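Extracellular ligand-binding receptor (Sphaerobacter thermophilus, PDB 4ZPJ) probably serves as the substrate-binding component of an ABC transporter, holding a small ligand outside the membrane for uptake, and can bind zinc ions. Local coordinates at residues Ile55-Leu60 and Val121-Gly126; Lys111-Ile116 and Arg137-Gln142; Val196-Asp201 and Asp225-Pro230. All blocks are in the same frame, centred on the assembly; numbering follows the deposited sequence.

Contact 1: residues Ile55-Leu60 and Val121-Gly126; sequences IRIGVL and VHLIAG
Arg56 and His122 each set CG beside the backbone N and anti to the carbonyl carbon (chi1 -76° and -59°), and a bend at chi3 of the arginine then folds its guanidinium back toward the imidazole. The two planes stand 53° apart, with His122 CE1 over one guanidinium face near its rim. Arg56 NH2 and His122 NE2 are 3.1 Å apart but poorly aligned for a hydrogen bond; Arg56 NE is held instead by Arg120 O. Between the backbones His122 N reaches Arg56 O at 2.8 Å. Separately, Arg56 N makes a weak bond to ND1 of the His122 ring. Beyond this end the pairing is that of neighbouring parallel strands inside the central sheet of a periplasmic-binding-protein lobe: Gly58 donates to Leu123 O and accepts from Ala125 N, and Leu60 N then bonds to Ala125 O at 3.0 Å. On one face Ile57 CG2 lies alongside Leu123 CD2 at 3.7 Å, where both residues touch Ile348 of helix 336-354. On the other, Val121 and Ile124 pack against Leu115 of helix 105-117 and flank Gly58 so closely that a CB there would be crowded by both. At Gly126 a CB would run into Leu60 O.

Contact 2: residues Lys111-Ile116 and Arg137-Gln142; sequences KTRQLI and RDILVQ. With ZN (zinc ion), chain M.
Thr112, Arg113 and Ile116 meet Ile139 and Leu140 between two helical segments that run nearly parallel, 14° apart, with axes 10.4 Å from each other at their closest. Ile139 is the centre of the contact. Ile139 CG2, anti to the backbone N, touches Ile116 CD1 at 3.8 Å and Thr112 CG2 at 4.0 Å. On the other branch Ile139 CG1 lies over one face of the Arg113 guanidinium, offset toward its rim, and the extended arginine chain brings Arg113 NH1 to 3.3 Å from Ile139 CD1. Deeper in, Thr112 CG2 meets Leu140 CD2 at 3.6 Å, their side chains crossing at about a right angle, while Thr112 OG1 turns to Ala108 O of its own helix. Were Ile139 shortened to an alanine, the Arg113 guanidinium would probably lose its apolar support and a gap would open beside Thr112 and Ile116. Outside the interface, Asp138 OD1 forms a 2.7 Å salt bridge with Arg137 NH2, and Asp138 OD2 binds a zinc ion at 2.2 Å, which two waters also bind. With no hydrogen bond between the two segments, their fit rests on apolar packing and on a guanidinium lying over an isoleucine.

Contact 3: residues Val196-Asp201 and Asp225-Pro230; sequences VLHAAD and DEVVAP. With ZN (zinc ion), chain G.
His198 and Val227 form the close-packed part of this strand pair. CG of His198 is anti to the backbone N (chi1 164°), which lays the ring beside the neighbouring strand and lets His198 ND1 donate to Val227 O at 2.7 Å from well above the carbonyl plane. Ala199 N reaches Val227 O at 3.1 Å from the opposite face, so two donors grip one buried acceptor. Ala229 CB sits at the edge of the ring, 3.8 Å from His198 CE1; the far nitrogen, NE2, bonds to His257, and Phe266 stacks on the ring. Bonds such as Val227 N to Leu197 O (2.8 Å) continue the parallel register. The loose side lies at Asp225, which turns its carboxylate away from the partner strand, and at the exposed Glu226, which finds its salt bridge on Arg213 of helix 203-218. The Asp201 end is close but partly exposed: Asp201 N holds Ala229 O at 2.9 Å, and the Asp201 side chain crosses Val228, with Asp201 OD2 3.2 Å from Val228 CG1. Asp201 OD1 binds a zinc ion at 2.0 Å, joined by His206 and two waters. Strand 194-200, helix 203-218 and strand 222-229 make a beta-alpha-beta crossover, with the metal at the carboxyl end of its first strand.

Overall arrangement
Contacts 1 and 2 belong to one lobe and interlock, their segments alternating along the chain. Helix 105-117 leads into strand 123-126, which leads into helix 130-142, and Leu60 and Ile124 of the sheet pack on Thr112 and Leu140 of the helical layer. Contact 3 lies on the opposite side of the chain's centre from contact 1, about 37 Å between centres, in a separate parallel sheet. Contact 1 is almost wholly buried, and contacts 2 and 3 only partly. Backbone hydrogen bonding joins both strand pairs, whereas contact 2 depends on side-chain packing, mostly apolar. In contacts 2 and 3 a zinc ion is held by an aspartate (Asp138, Asp201) at the edge of the packing.

Contact 1: residues Ile55-Leu60 and Val121-Gly126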
loop_
_atom_site.group_PDB
_atom_site.type_symbol
_atom_site.label_atom_id
_atom_site.label_comp_id
_atom_site.label_asym_id
_atom_site.label_seq_id
_atom_site.Cartn_x
_atom_site.Cartn_y
_atom_site.Cartn_z
ATOM N N ILE A 55 11.712 15.126 20.480
ATOM C CA ILE A 55 10.625 14.221 20.243
ATOM C C ILE A 55 11.251 13.038 19.555
ATOM O O ILE A 55 11.731 13.168 18.456
ATOM C CB ILE A 55 9.588 14.895 19.361
ATOM C CG1 ILE A 55 8.900 16.022 20.137
ATOM C CG2 ILE A 55 8.522 13.910 18.895
ATOM C CD1 ILE A 55 7.931 16.835 19.295
ATOM N N ARG A 56 11.264 11.889 20.205
ATOM C CA ARG A 56 11.911 10.719 19.648
ATOM C C ARG A 56 10.953 9.750 18.972
ATOM O O ARG A 56 10.056 9.194 19.577
ATOM C CB ARG A 56 12.700 10.004 20.732
ATOM C CG ARG A 56 14.013 10.676 21.124
ATOM C CD ARG A 56 14.718 9.905 22.253
ATOM N NE ARG A 56 13.796 9.640 23.373
ATOM C CZ ARG A 56 13.536 10.473 24.384
ATOM N NH1 ARG A 56 14.171 11.640 24.467
ATOM N NH2 ARG A 56 12.631 10.129 25.325
ATOM N N ILE A 57 11.198 9.514 17.702
ATOM C CA ILE A 57 10.381 8.701 16.900
ATOM C C ILE A 57 11.141 7.535 16.282
ATOM O O ILE A 57 12.099 7.724 15.533
ATOM C CB ILE A 57 9.833 9.527 15.757
ATOM C CG1 ILE A 57 8.982 10.657 16.333
ATOM C CG2 ILE A 57 9.004 8.626 14.871
ATOM C CD1 ILE A 57 8.581 11.664 15.285
ATOM N N GLY A 58 10.694 6.333 16.576
ATOM C CA GLY A 58 11.361 5.144 16.055
ATOM C C GLY A 58 10.839 4.827 14.689
ATOM O O GLY A 58 9.666 5.038 14.415
ATOM N N VAL A 59 11.701 4.357 13.816
ATOM C CA VAL A 59 11.268 3.887 12.522
ATOM C C VAL A 59 11.840 2.511 12.329
ATOM O O VAL A 59 13.091 2.314 12.370
ATOM C CB VAL A 59 11.784 4.811 11.417
ATOM C CG1 VAL A 59 11.394 4.284 10.026
ATOM C CG2 VAL A 59 11.267 6.219 11.666
ATOM N N LEU A 60 10.950 1.547 12.167
ATOM C CA LEU A 60 11.378 0.143 11.967
ATOM C C LEU A 60 11.008 -0.195 10.537
ATOM O O LEU A 60 9.818 -0.163 10.167
ATOM C CB LEU A 60 10.611 -0.795 12.900
ATOM C CG LEU A 60 10.990 -2.283 12.762
ATOM C CD1 LEU A 60 12.317 -2.542 13.458
ATOM C CD2 LEU A 60 9.946 -3.204 13.382
ATOM N N VAL A 121 11.672 5.675 22.557
ATOM C CA VAL A 121 10.939 6.464 21.599
ATOM C C VAL A 121 9.493 6.633 22.029
ATOM O O VAL A 121 8.950 5.829 22.742
ATOM C CB VAL A 121 11.033 5.869 20.182
ATOM C CG1 VAL A 121 12.485 5.747 19.773
ATOM C CG2 VAL A 121 10.340 4.520 20.057
ATOM N N HIS A 122 8.864 7.697 21.565
ATOM C CA HIS A 122 7.506 8.019 21.958
ATOM C C HIS A 122 6.468 7.507 20.958
ATOM O O HIS A 122 5.284 7.527 21.237
ATOM C CB HIS A 122 7.404 9.540 22.087
ATOM C CG HIS A 122 8.363 10.120 23.086
ATOM N ND1 HIS A 122 9.173 11.201 22.799
ATOM C CD2 HIS A 122 8.666 9.752 24.355
ATOM C CE1 HIS A 122 9.910 11.494 23.853
ATOM N NE2 HIS A 122 9.621 10.630 24.812
ATOM N N LEU A 123 6.942 7.051 19.799
ATOM C CA LEU A 123 6.119 6.649 18.690
ATOM C C LEU A 123 6.951 5.779 17.734
ATOM O O LEU A 123 8.128 6.048 17.537
ATOM C CB LEU A 123 5.604 7.920 17.975
ATOM C CG LEU A 123 4.707 7.623 16.773
ATOM C CD1 LEU A 123 3.605 8.654 16.563
ATOM C CD2 LEU A 123 5.547 7.504 15.516
ATOM N N ILE A 124 6.337 4.786 17.097
ATOM C CA ILE A 124 7.009 3.974 16.082
ATOM C C ILE A 124 6.257 4.025 14.780
ATOM O O ILE A 124 5.041 3.895 14.773
ATOM C CB ILE A 124 7.181 2.525 16.559
ATOM C CG1 ILE A 124 8.441 2.417 17.452
ATOM C CG2 ILE A 124 7.385 1.537 15.417
ATOM C CD1 ILE A 124 8.560 1.073 18.104
ATOM N N ALA A 125 6.978 4.207 13.674
ATOM C CA ALA A 125 6.391 4.204 12.330
ATOM C C ALA A 125 7.080 3.128 11.525
ATOM O O ALA A 125 8.242 2.807 11.778
ATOM C CB ALA A 125 6.567 5.561 11.644
ATOM N N GLY A 126 6.365 2.571 10.563
ATOM C CA GLY A 126 6.981 1.659 9.624
ATOM C C GLY A 126 6.302 0.303 9.576
ATOM O O GLY A 126 5.042 0.223 9.399
#

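Contact 2: residues Lys111-Ile116 and Arg137-Gln142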
loop_
_atom_site.group_PDB
_atom_site.type_symbol
_atom_site.label_atom_id
_atom_site.label_comp_id
_atom_site.label_asym_id
_atom_site.label_seq_id
_atom_site.Cartn_x
_atom_site.Cartn_y
_atom_site.Cartn_z
ATOM N N LYS A 111 14.950 -5.377 17.132
ATOM C CA LYS A 111 14.948 -3.951 16.829
ATOM C C LYS A 111 13.851 -3.187 17.562
ATOM O O LYS A 111 14.101 -2.096 18.052
ATOM C CB LYS A 111 14.885 -3.720 15.310
ATOM C CG LYS A 111 16.185 -4.127 14.584
ATOM C CD LYS A 111 17.450 -3.759 15.368
ATOM C CE LYS A 111 18.723 -3.991 14.571
ATOM N NZ LYS A 111 18.865 -2.979 13.517
ATOM N N THR A 112 12.658 -3.767 17.634
ATOM C CA THR A 112 11.525 -3.094 18.222
ATOM C C THR A 112 11.779 -2.998 19.700
ATOM O O THR A 112 11.593 -1.930 20.270
ATOM C CB THR A 112 10.194 -3.830 17.917
ATOM O OG1 THR A 112 9.923 -3.785 16.514
ATOM C CG2 THR A 112 9.037 -3.193 18.620
ATOM N N ARG A 113 12.272 -4.081 20.322
ATOM C CA ARG A 113 12.558 -4.009 21.751
ATOM C C ARG A 113 13.569 -2.928 22.076
ATOM O O ARG A 113 13.405 -2.217 23.042
ATOM C CB ARG A 113 13.042 -5.340 22.321
ATOM C CG ARG A 113 11.885 -6.282 22.612
ATOM C CD ARG A 113 12.205 -7.314 23.703
ATOM N NE ARG A 113 10.964 -7.699 24.409
ATOM C CZ ARG A 113 10.132 -8.693 24.054
ATOM N NH1 ARG A 113 10.383 -9.478 23.007
ATOM N NH2 ARG A 113 9.043 -8.925 24.773
ATOM N N GLN A 114 14.598 -2.805 21.254
ATOM C CA GLN A 114 15.601 -1.751 21.415
ATOM C C GLN A 114 15.032 -0.301 21.322
ATOM O O GLN A 114 15.334 0.537 22.144
ATOM C CB GLN A 114 16.724 -1.988 20.400
ATOM C CG GLN A 114 17.639 -0.812 20.153
ATOM C CD GLN A 114 18.410 -0.937 18.848
ATOM O OE1 GLN A 114 18.913 -2.025 18.490
ATOM N NE2 GLN A 114 18.530 0.189 18.136
ATOM N N LEU A 115 14.188 -0.027 20.342
ATOM C CA LEU A 115 13.661 1.323 20.157
ATOM C C LEU A 115 12.799 1.712 21.347
ATOM O O LEU A 115 12.848 2.844 21.792
ATOM C CB LEU A 115 12.797 1.408 18.904
ATOM C CG LEU A 115 13.433 1.207 17.543
ATOM C CD1 LEU A 115 12.307 0.971 16.521
ATOM C CD2 LEU A 115 14.282 2.414 17.166
ATOM N N ILE A 116 12.000 0.760 21.831
ATOM C CA ILE A 116 11.213 0.965 23.028
ATOM C C ILE A 116 12.109 1.102 24.277
ATOM O O ILE A 116 12.043 2.118 24.942
ATOM C CB ILE A 116 10.293 -0.227 23.299
ATOM C CG1 ILE A 116 9.249 -0.405 22.193
ATOM C CG2 ILE A 116 9.665 -0.089 24.682
ATOM C CD1 ILE A 116 8.305 -1.558 22.442
ATOM N N ARG A 137 3.519 -7.305 17.207
ATOM C CA ARG A 137 2.230 -6.713 17.636
ATOM C C ARG A 137 2.052 -6.707 19.131
ATOM O O ARG A 137 1.802 -5.639 19.737
ATOM C CB ARG A 137 1.064 -7.464 16.986
ATOM C CG ARG A 137 -0.306 -6.861 17.279
ATOM C CD ARG A 137 -0.981 -7.670 18.360
ATOM N NE ARG A 137 -2.254 -7.089 18.716
ATOM C CZ ARG A 137 -2.767 -7.080 19.946
ATOM N NH1 ARG A 137 -3.952 -6.492 20.147
ATOM N NH2 ARG A 137 -2.113 -7.643 20.960
ATOM N N ASP A 138 2.154 -7.891 19.728
ATOM C CA ASP A 138 2.051 -8.043 21.178
ATOM C C ASP A 138 3.071 -7.177 21.927
ATOM O O ASP A 138 2.727 -6.571 22.937
ATOM C CB ASP A 138 2.107 -9.538 21.600
ATOM C CG ASP A 138 0.734 -10.247 21.444
ATOM O OD1 ASP A 138 -0.208 -9.608 20.950
ATOM O OD2 ASP A 138 0.551 -11.431 21.801
ATOM N N ILE A 139 4.294 -7.052 21.417
ATOM C CA ILE A 139 5.296 -6.181 22.067
ATOM C C ILE A 139 4.850 -4.723 22.043
ATOM O O ILE A 139 4.879 -4.022 23.035
ATOM C CB ILE A 139 6.691 -6.336 21.410
ATOM C CG1 ILE A 139 7.336 -7.693 21.828
ATOM C CG2 ILE A 139 7.616 -5.210 21.813
ATOM C CD1 ILE A 139 8.239 -8.296 20.773
ATOM N N LEU A 140 4.419 -4.260 20.889
ATOM C CA LEU A 140 3.986 -2.890 20.795
ATOM C C LEU A 140 2.812 -2.625 21.726
ATOM O O LEU A 140 2.811 -1.627 22.443
ATOM C CB LEU A 140 3.648 -2.556 19.368
ATOM C CG LEU A 140 4.807 -2.632 18.361
ATOM C CD1 LEU A 140 4.223 -2.423 16.981
ATOM C CD2 LEU A 140 5.862 -1.581 18.641
ATOM N N VAL A 141 1.857 -3.543 21.773
ATOM C CA VAL A 141 0.644 -3.329 22.593
ATOM C C VAL A 141 0.954 -3.402 24.063
ATOM O O VAL A 141 0.552 -2.526 24.841
ATOM C CB VAL A 141 -0.501 -4.311 22.234
ATOM C CG1 VAL A 141 -1.671 -4.184 23.234
ATOM C CG2 VAL A 141 -0.964 -4.056 20.801
ATOM N N GLN A 142 1.733 -4.409 24.448
ATOM C CA GLN A 142 2.125 -4.535 25.845
ATOM C C GLN A 142 2.865 -3.291 26.276
ATOM O O GLN A 142 2.685 -2.808 27.382
ATOM C CB GLN A 142 2.992 -5.762 26.083
ATOM C CG GLN A 142 3.062 -6.136 27.570
ATOM C CD GLN A 142 4.295 -6.961 27.943
ATOM O OE1 GLN A 142 4.196 -7.982 28.641
ATOM N NE2 GLN A 142 5.470 -6.507 27.502
HETATM ZN ZN ZN M . -0.790 -12.416 20.369
HETATM O O HOH W 1 -0.588 -13.911 21.998
HETATM O O HOH W 2 -0.568 -11.508 18.017
#

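Contact 3: residues Val196-Asp201 and Asp225-Pro230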
loop_
_atom_site.group_PDB
_atom_site.type_symbol
_atom_site.label_atom_id
_atom_site.label_comp_id
_atom_site.label_asym_id
_atom_site.label_seq_id
_atom_site.Cartn_x
_atom_site.Cartn_y
_atom_site.Cartn_z
ATOM N N VAL A 196 -11.962 -14.947 -13.466
ATOM C CA VAL A 196 -10.889 -15.790 -12.956
ATOM C C VAL A 196 -9.931 -14.946 -12.145
ATOM O O VAL A 196 -9.615 -13.790 -12.516
ATOM C CB VAL A 196 -10.070 -16.428 -14.089
ATOM C CG1 VAL A 196 -8.892 -17.238 -13.563
ATOM C CG2 VAL A 196 -10.951 -17.353 -14.895
ATOM N N LEU A 197 -9.443 -15.525 -11.055
ATOM C CA LEU A 197 -8.493 -14.851 -10.184
ATOM C C LEU A 197 -7.148 -15.551 -10.211
ATOM O O LEU A 197 -7.079 -16.772 -10.229
ATOM C CB LEU A 197 -8.999 -14.866 -8.747
ATOM C CG LEU A 197 -10.364 -14.298 -8.414
ATOM C CD1 LEU A 197 -10.557 -14.273 -6.899
ATOM C CD2 LEU A 197 -10.445 -12.898 -8.990
ATOM N N HIS A 198 -6.088 -14.770 -10.148
ATOM C CA HIS A 198 -4.783 -15.305 -10.113
ATOM C C HIS A 198 -3.889 -14.528 -9.196
ATOM O O HIS A 198 -3.944 -13.304 -9.195
ATOM C CB HIS A 198 -4.205 -15.286 -11.529
ATOM C CG HIS A 198 -2.736 -15.475 -11.571
ATOM N ND1 HIS A 198 -2.148 -16.684 -11.289
ATOM C CD2 HIS A 198 -1.728 -14.612 -11.836
ATOM C CE1 HIS A 198 -0.845 -16.573 -11.427
ATOM N NE2 HIS A 198 -0.562 -15.324 -11.741
ATOM N N ALA A 199 -3.076 -15.222 -8.403
ATOM C CA ALA A 199 -2.087 -14.559 -7.558
ATOM C C ALA A 199 -0.865 -15.355 -7.299
ATOM O O ALA A 199 -0.886 -16.584 -7.364
ATOM C CB ALA A 199 -2.689 -14.211 -6.214
ATOM N N ALA A 200 0.195 -14.650 -6.918
ATOM C CA ALA A 200 1.358 -15.295 -6.346
ATOM C C ALA A 200 0.894 -15.985 -5.077
ATOM O O ALA A 200 0.006 -15.477 -4.377
ATOM C CB ALA A 200 2.425 -14.270 -6.012
ATOM N N ASP A 201 1.494 -17.118 -4.777
ATOM C CA ASP A 201 1.033 -17.982 -3.694
ATOM C C ASP A 201 1.686 -17.593 -2.393
ATOM O O ASP A 201 2.650 -18.248 -1.935
ATOM C CB ASP A 201 1.397 -19.443 -3.989
ATOM C CG ASP A 201 0.632 -20.449 -3.103
ATOM O OD1 ASP A 201 -0.064 -20.016 -2.134
ATOM O OD2 ASP A 201 0.712 -21.674 -3.413
ATOM N N ASP A 225 -12.755 -19.642 -11.036
ATOM C CA ASP A 225 -11.552 -20.400 -10.585
ATOM C C ASP A 225 -10.530 -19.470 -9.991
ATOM O O ASP A 225 -10.564 -18.286 -10.275
ATOM C CB ASP A 225 -10.870 -21.189 -11.734
ATOM C CG ASP A 225 -10.054 -22.431 -11.224
ATOM O OD1 ASP A 225 -9.763 -22.470 -10.015
ATOM O OD2 ASP A 225 -9.718 -23.376 -12.000
ATOM N N GLU A 226 -9.647 -20.020 -9.149
ATOM C CA GLU A 226 -8.471 -19.328 -8.607
ATOM C C GLU A 226 -7.252 -20.114 -9.057
ATOM O O GLU A 226 -7.197 -21.325 -8.886
ATOM C CB GLU A 226 -8.483 -19.309 -7.073
ATOM C CG GLU A 226 -9.747 -18.740 -6.414
ATOM C CD GLU A 226 -9.630 -18.582 -4.881
ATOM O OE1 GLU A 226 -10.635 -18.156 -4.249
ATOM O OE2 GLU A 226 -8.560 -18.883 -4.283
ATOM N N VAL A 227 -6.284 -19.418 -9.641
ATOM C CA VAL A 227 -5.037 -20.003 -10.038
ATOM C C VAL A 227 -3.879 -19.294 -9.328
ATOM O O VAL A 227 -3.634 -18.071 -9.438
ATOM C CB VAL A 227 -4.816 -19.929 -11.561
ATOM C CG1 VAL A 227 -3.509 -20.636 -11.953
ATOM C CG2 VAL A 227 -5.977 -20.566 -12.312
ATOM N N VAL A 228 -3.113 -20.097 -8.649
ATOM C CA VAL A 228 -2.028 -19.615 -7.879
ATOM C C VAL A 228 -0.694 -20.116 -8.462
ATOM O O VAL A 228 -0.620 -21.210 -9.037
ATOM C CB VAL A 228 -2.317 -20.029 -6.453
ATOM C CG1 VAL A 228 -1.122 -20.651 -5.799
ATOM C CG2 VAL A 228 -2.882 -18.816 -5.703
ATOM N N ALA A 229 0.343 -19.284 -8.353
ATOM C CA ALA A 229 1.669 -19.593 -8.879
ATOM C C ALA A 229 2.706 -19.348 -7.799
ATOM O O ALA A 229 2.578 -18.355 -7.115
ATOM C CB ALA A 229 1.947 -18.712 -10.079
ATOM N N PRO A 230 3.713 -20.257 -7.620
ATOM C CA PRO A 230 4.659 -19.991 -6.515
ATOM C C PRO A 230 5.373 -18.662 -6.648
ATOM O O PRO A 230 5.595 -18.170 -7.756
ATOM C CB PRO A 230 5.695 -21.114 -6.628
ATOM C CG PRO A 230 5.056 -22.181 -7.469
ATOM C CD PRO A 230 4.056 -21.479 -8.365
HETATM ZN ZN ZN G . -1.309 -20.602 -0.743
HETATM O O HOH W 3 -0.010 -19.926 0.953
HETATM O O HOH W 4 -2.141 -21.895 -2.015
#